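PDB 7MGV: CdnC from Chryseobacterium gregarium DSM 19109, which is an ATP-grasp ligase that installs single and bicyclic omega-ester macrocycles in a ribosomally made precursor peptide. Local coordinates for residues 64-69 / 73-78; 51-56 / 60-65. All blocks are in the same frame, centred on the assembly; numbering follows the deposited sequence.

Contact 1 of 2, residues 64-69 / 73-78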
loop_
_atom_site.group_PDB
_atom_site.type_symbol
_atom_site.label_atom_id
_atom_site.label_comp_id
_atom_site.label_asym_id
_atom_site.label_seq_id
_atom_site.Cartn_x
_atom_site.Cartn_y
_atom_site.Cartn_z
ATOM N N LEU A 64 9.661 13.435 15.362
ATOM C CA LEU A 64 9.962 13.657 13.955
ATOM C C LEU A 64 9.205 14.883 13.460
ATOM O O LEU A 64 8.041 15.087 13.815
ATOM C CB LEU A 64 9.584 12.428 13.123
ATOM C CG LEU A 64 9.700 12.522 11.601
ATOM C CD1 LEU A 64 11.158 12.504 11.161
ATOM C CD2 LEU A 64 8.920 11.390 10.951
ATOM N N SER A 65 9.858 15.705 12.638
ATOM C CA SER A 65 9.189 16.903 12.140
ATOM C C SER A 65 9.696 17.262 10.751
ATOM O O SER A 65 10.905 17.396 10.547
ATOM C CB SER A 65 9.400 18.085 13.097
ATOM O OG SER A 65 9.235 19.315 12.410
ATOM N N THR A 66 8.768 17.425 9.811
ATOM C CA THR A 66 9.055 18.007 8.506
ATOM C C THR A 66 8.376 19.368 8.412
ATOM O O THR A 66 7.181 19.494 8.702
ATOM C CB THR A 66 8.580 17.102 7.368
ATOM O OG1 THR A 66 9.381 15.917 7.325
ATOM C CG2 THR A 66 8.701 17.825 6.033
ATOM N N THR A 67 9.139 20.378 8.005
ATOM C CA THR A 67 8.673 21.752 7.930
ATOM C C THR A 67 9.027 22.339 6.573
ATOM O O THR A 67 10.082 22.036 6.008
ATOM C CB THR A 67 9.288 22.616 9.042
ATOM O OG1 THR A 67 9.450 21.832 10.233
ATOM C CG2 THR A 67 8.396 23.808 9.345
ATOM N N PHE A 68 8.134 23.174 6.050
ATOM C CA PHE A 68 8.382 23.945 4.836
ATOM C C PHE A 68 8.245 25.420 5.185
ATOM O O PHE A 68 7.129 25.920 5.366
ATOM C CB PHE A 68 7.421 23.557 3.715
ATOM C CG PHE A 68 7.581 24.383 2.469
ATOM C CD1 PHE A 68 8.693 24.228 1.657
ATOM C CD2 PHE A 68 6.625 25.320 2.113
ATOM C CE1 PHE A 68 8.846 24.987 0.512
ATOM C CE2 PHE A 68 6.775 26.085 0.968
ATOM C CZ PHE A 68 7.885 25.915 0.167
ATOM N N GLN A 69 9.376 26.113 5.277
ATOM C CA GLN A 69 9.401 27.521 5.645
ATOM C C GLN A 69 10.304 28.289 4.693
ATOM O O GLN A 69 11.407 27.837 4.370
ATOM C CB GLN A 69 9.886 27.716 7.087
ATOM C CG GLN A 69 8.848 27.387 8.145
ATOM C CD GLN A 69 9.414 27.439 9.550
ATOM O OE1 GLN A 69 10.629 27.452 9.742
ATOM N NE2 GLN A 69 8.532 27.468 10.544
ATOM N N TRP A 73 12.724 23.145 2.731
ATOM C CA TRP A 73 12.270 21.966 3.455
ATOM C C TRP A 73 13.303 21.572 4.501
ATOM O O TRP A 73 14.509 21.625 4.247
ATOM C CB TRP A 73 12.037 20.795 2.496
ATOM C CG TRP A 73 10.849 20.970 1.608
ATOM C CD1 TRP A 73 10.830 21.512 0.356
ATOM C CD2 TRP A 73 9.499 20.597 1.904
ATOM N NE1 TRP A 73 9.550 21.502 -0.145
ATOM C CE2 TRP A 73 8.714 20.945 0.787
ATOM C CE3 TRP A 73 8.878 20.004 3.007
ATOM C CZ2 TRP A 73 7.342 20.720 0.741
ATOM C CZ3 TRP A 73 7.517 19.781 2.960
ATOM C CH2 TRP A 73 6.763 20.138 1.836
ATOM N N THR A 74 12.826 21.165 5.675
ATOM C CA THR A 74 13.714 20.717 6.739
ATOM C C THR A 74 13.050 19.586 7.512
ATOM O O THR A 74 11.899 19.710 7.934
ATOM C CB THR A 74 14.094 21.883 7.668
ATOM O OG1 THR A 74 15.055 21.441 8.636
ATOM C CG2 THR A 74 12.862 22.494 8.357
ATOM N N THR A 75 13.765 18.477 7.682
ATOM C CA THR A 75 13.253 17.313 8.396
ATOM C C THR A 75 14.232 16.952 9.503
ATOM O O THR A 75 15.398 16.651 9.229
ATOM C CB THR A 75 13.055 16.123 7.453
ATOM O OG1 THR A 75 12.253 16.518 6.332
ATOM C CG2 THR A 75 12.374 14.976 8.179
ATOM N N THR A 76 13.760 16.979 10.748
ATOM C CA THR A 76 14.606 16.674 11.891
ATOM C C THR A 76 14.009 15.548 12.725
ATOM O O THR A 76 12.787 15.457 12.894
ATOM C CB THR A 76 14.844 17.912 12.780
ATOM O OG1 THR A 76 13.751 18.066 13.693
ATOM C CG2 THR A 76 14.990 19.174 11.935
ATOM N N LEU A 77 14.900 14.707 13.251
ATOM C CA LEU A 77 14.569 13.517 14.021
ATOM C C LEU A 77 15.320 13.570 15.345
ATOM O O LEU A 77 16.548 13.720 15.366
ATOM C CB LEU A 77 14.936 12.254 13.246
ATOM C CG LEU A 77 15.144 10.946 14.010
ATOM C CD1 LEU A 77 13.852 10.410 14.639
ATOM C CD2 LEU A 77 15.783 9.913 13.099
ATOM N N GLU A 78 14.587 13.444 16.450
ATOM C CA GLU A 78 15.146 13.512 17.795
ATOM C C GLU A 78 14.968 12.160 18.470
ATOM O O GLU A 78 13.834 11.707 18.680
ATOM C CB GLU A 78 14.493 14.635 18.605
ATOM C CG GLU A 78 14.498 15.978 17.879
ATOM C CD GLU A 78 14.678 17.149 18.822
ATOM O OE1 GLU A 78 14.864 18.284 18.334
ATOM O OE2 GLU A 78 14.633 16.933 20.050
#
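Phe68 lies across the indole of Trp73 at the turn end of two antiparallel strands. Its CB sits over the six-membered ring, 3.8 Å from the centroid and 6° off the ring normal, a CH-pi contact. Phe68 CG comes next, near CE2 and CZ2 of the indole. Phe68 CD1 then rides over the seam toward the five-membered ring, 3.4 Å from Trp73 NE1. Phe68 CE1 follows, 3.6 Å from Trp73 NE1. CG of Phe68 is anti to its backbone N (chi1 176°), which swings the ring over the indole. The planes meet at 41°, so the pair is oblique. Thr66 CG2 meets the indole's edge, 3.7 Å from Trp73 CE3. NE1 itself is hydrogen-bonded to Asp156 of the second subunit.

On the same face, Thr75 OG1 donates to Thr66 OG1 at 3.1 Å. Glu149 of the second subunit also bonds that Thr66 hydroxyl. Leu64 CD1 carries the row on to Thr75 CG2. On the other face, Thr74 CG2 packs against Thr67 CB at 3.6 Å.

The backbones are tied at two hydrogen-bonded pairs, Ser65 with Thr76 and Thr67 with Thr74. The shortest of the four bonds is Thr67 N to Thr74 O, 2.8 Å. This is an antiparallel beta hairpin. Residues 65-68 also pair with a strand of the second subunit, so the sheet continues through the dimer interface.

Contact 2 of 2, residues 51-56 / 60-65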
loop_
_atom_site.group_PDB
_atom_site.type_symbol
_atom_site.label_atom_id
_atom_site.label_comp_id
_atom_site.label_asym_id
_atom_site.label_seq_id
_atom_site.Cartn_x
_atom_site.Cartn_y
_atom_site.Cartn_z
ATOM N N ILE A 51 22.072 6.823 10.405
ATOM C CA ILE A 51 21.068 7.388 11.299
ATOM C C ILE A 51 20.010 6.320 11.534
ATOM O O ILE A 51 19.326 5.897 10.594
ATOM C CB ILE A 51 20.445 8.670 10.725
ATOM C CG1 ILE A 51 21.516 9.747 10.547
ATOM C CG2 ILE A 51 19.332 9.171 11.632
ATOM C CD1 ILE A 51 20.981 11.050 9.999
ATOM N N ARG A 52 19.879 5.885 12.784
ATOM C CA ARG A 52 18.967 4.807 13.141
ATOM C C ARG A 52 17.639 5.393 13.604
ATOM O O ARG A 52 17.589 6.123 14.601
ATOM C CB ARG A 52 19.576 3.928 14.232
ATOM C CG ARG A 52 18.873 2.594 14.427
ATOM C CD ARG A 52 19.659 1.697 15.369
ATOM N NE ARG A 52 19.373 0.281 15.152
ATOM C CZ ARG A 52 18.696 -0.484 16.001
ATOM N NH1 ARG A 52 18.231 0.027 17.133
ATOM N NH2 ARG A 52 18.487 -1.762 15.721
ATOM N N PHE A 53 16.570 5.072 12.883
ATOM C CA PHE A 53 15.211 5.472 13.238
ATOM C C PHE A 53 14.459 4.201 13.617
ATOM O O PHE A 53 13.953 3.486 12.747
ATOM C CB PHE A 53 14.535 6.212 12.086
ATOM C CG PHE A 53 13.218 6.853 12.449
ATOM C CD1 PHE A 53 12.759 6.858 13.758
ATOM C CD2 PHE A 53 12.440 7.455 11.474
ATOM C CE1 PHE A 53 11.549 7.445 14.083
ATOM C CE2 PHE A 53 11.232 8.046 11.795
ATOM C CZ PHE A 53 10.786 8.040 13.101
ATOM N N ASN A 54 14.390 3.923 14.916
ATOM C CA ASN A 54 13.684 2.744 15.399
ATOM C C ASN A 54 12.192 3.045 15.446
ATOM O O ASN A 54 11.756 3.974 16.136
ATOM C CB ASN A 54 14.218 2.319 16.762
ATOM C CG ASN A 54 15.341 1.309 16.648
ATOM O OD1 ASN A 54 15.749 0.701 17.636
ATOM N ND2 ASN A 54 15.844 1.120 15.432
ATOM N N VAL A 55 11.416 2.248 14.714
ATOM C CA VAL A 55 10.058 2.638 14.359
ATOM C C VAL A 55 9.050 2.345 15.463
ATOM O O VAL A 55 8.002 3.000 15.521
ATOM C CB VAL A 55 9.674 1.947 13.038
ATOM C CG1 VAL A 55 9.121 0.548 13.283
ATOM C CG2 VAL A 55 8.711 2.798 12.255
ATOM N N ASP A 56 9.333 1.386 16.348
ATOM C CA ASP A 56 8.431 1.127 17.464
ATOM C C ASP A 56 8.463 2.246 18.493
ATOM O O ASP A 56 7.502 2.398 19.255
ATOM C CB ASP A 56 8.779 -0.205 18.130
ATOM C CG ASP A 56 10.250 -0.318 18.477
ATOM O OD1 ASP A 56 11.081 0.285 17.765
ATOM O OD2 ASP A 56 10.574 -1.015 19.462
ATOM N N LEU A 60 6.291 7.852 20.607
ATOM C CA LEU A 60 6.512 8.014 22.041
ATOM C C LEU A 60 7.928 8.493 22.339
ATOM O O LEU A 60 8.123 9.546 22.956
ATOM C CB LEU A 60 6.216 6.701 22.770
ATOM C CG LEU A 60 5.354 6.829 24.029
ATOM C CD1 LEU A 60 4.053 7.557 23.722
ATOM C CD2 LEU A 60 5.073 5.462 24.637
ATOM N N LYS A 61 8.937 7.736 21.906
ATOM C CA LYS A 61 10.312 7.995 22.316
ATOM C C LYS A 61 11.138 8.748 21.277
ATOM O O LYS A 61 12.207 9.264 21.624
ATOM C CB LYS A 61 11.007 6.676 22.679
ATOM C CG LYS A 61 10.485 6.056 23.976
ATOM C CD LYS A 61 11.084 4.681 24.231
ATOM C CE LYS A 61 10.724 4.159 25.617
ATOM N NZ LYS A 61 9.254 4.141 25.860
ATOM N N ASN A 62 10.684 8.829 20.028
ATOM C CA ASN A 62 11.290 9.709 19.038
ATOM C C ASN A 62 10.345 10.855 18.708
ATOM O O ASN A 62 9.131 10.770 18.913
ATOM C CB ASN A 62 11.650 8.968 17.743
ATOM C CG ASN A 62 12.399 7.679 17.985
ATOM O OD1 ASN A 62 11.828 6.596 17.890
ATOM N ND2 ASN A 62 13.685 7.788 18.299
ATOM N N LYS A 63 10.920 11.943 18.194
ATOM C CA LYS A 63 10.137 13.078 17.716
ATOM C C LYS A 63 10.593 13.434 16.309
ATOM O O LYS A 63 11.774 13.711 16.090
ATOM C CB LYS A 63 10.266 14.280 18.660
ATOM C CG LYS A 63 9.948 13.947 20.111
ATOM C CD LYS A 63 10.656 14.876 21.083
ATOM C CE LYS A 63 10.054 14.778 22.478
ATOM N NZ LYS A 63 10.636 13.641 23.247
ATOM N N LEU A 64 9.661 13.435 15.362
ATOM C CA LEU A 64 9.962 13.657 13.955
ATOM C C LEU A 64 9.205 14.883 13.460
ATOM O O LEU A 64 8.041 15.087 13.815
ATOM C CB LEU A 64 9.584 12.428 13.123
ATOM C CG LEU A 64 9.700 12.522 11.601
ATOM C CD1 LEU A 64 11.158 12.504 11.161
ATOM C CD2 LEU A 64 8.920 11.390 10.951
ATOM N N SER A 65 9.858 15.705 12.638
ATOM C CA SER A 65 9.189 16.903 12.140
ATOM C C SER A 65 9.696 17.262 10.751
ATOM O O SER A 65 10.905 17.396 10.547
ATOM C CB SER A 65 9.400 18.085 13.097
ATOM O OG SER A 65 9.235 19.315 12.410
#
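Leu64, which packs on Phe53 across this contact, has both its backbone polar atoms held by the second subunit. Its N is hydrogen-bonded to Asn169 OD1 of that subunit, and its O to Thr168 OG1 of the same chain. These two bonds fix the start of strand 63-69 from outside, while the Leu64 side chain points toward strand 48-54.

Phe53 is the link between the two segments. CG anti to the backbone N (chi1 -171°) carries the ring across to residues 60-65. Phe53 CE2 reaches Leu64 CD2 at 4.2 Å. The leucine methyl approaches obliquely, and the two side chains cross at about a right angle. Phe53 CE1 meets Asn62 instead. The Asn62 side chain points from its loop toward strand 48-54 and comes to the rim of the Phe53 ring. Asn62 CB lies 4.0 Å from Phe53 CE1, and the amide plane stands at 85° to the ring. The amide therefore comes up to the ring's edge almost perpendicular to it. Leu77 from strand 72-78 and Leu124 from helix 110-130 also pack on Phe53, so the buried ring has apolar neighbours as well as the Asn62 amide at its rim.

The backbones do not pair here. Their nearest CA atoms, Phe53 CA and Asn62 CA, are 8.2 Å apart, and the contact is made mainly by side chains. Strand 48-54 bonds instead to strand 22-28.

This is side-chain packing between an edge strand of the parallel sheet and the chain leading into the beta hairpin. Both segments lie within the region matching the MvdD pre-ATP-grasp domain.

How the contacts relate
Contact 2 comes first along the chain and runs into contact 1; their centres lie about 13 Å apart. Residues 51-56 take in the end of edge strand 48-54 of the parallel sheet and the first residues after it. Residues 60-65 lead into strand 63-69, which contact 1 pairs with strand 72-78. Leu64 and Ser65 belong to both contacts. Among the links between them, Glu78 N probably bonds Lys63 O at 2.8 Å. Leu77 CD1 packs on Phe53 CE1 at 3.8 Å. Contact 2 thus seats the base of the hairpin on the parallel sheet, while contact 1 forms its projecting arm. Both touch the second subunit, so this part of the pre-ATP-grasp region contributes to dimer assembly.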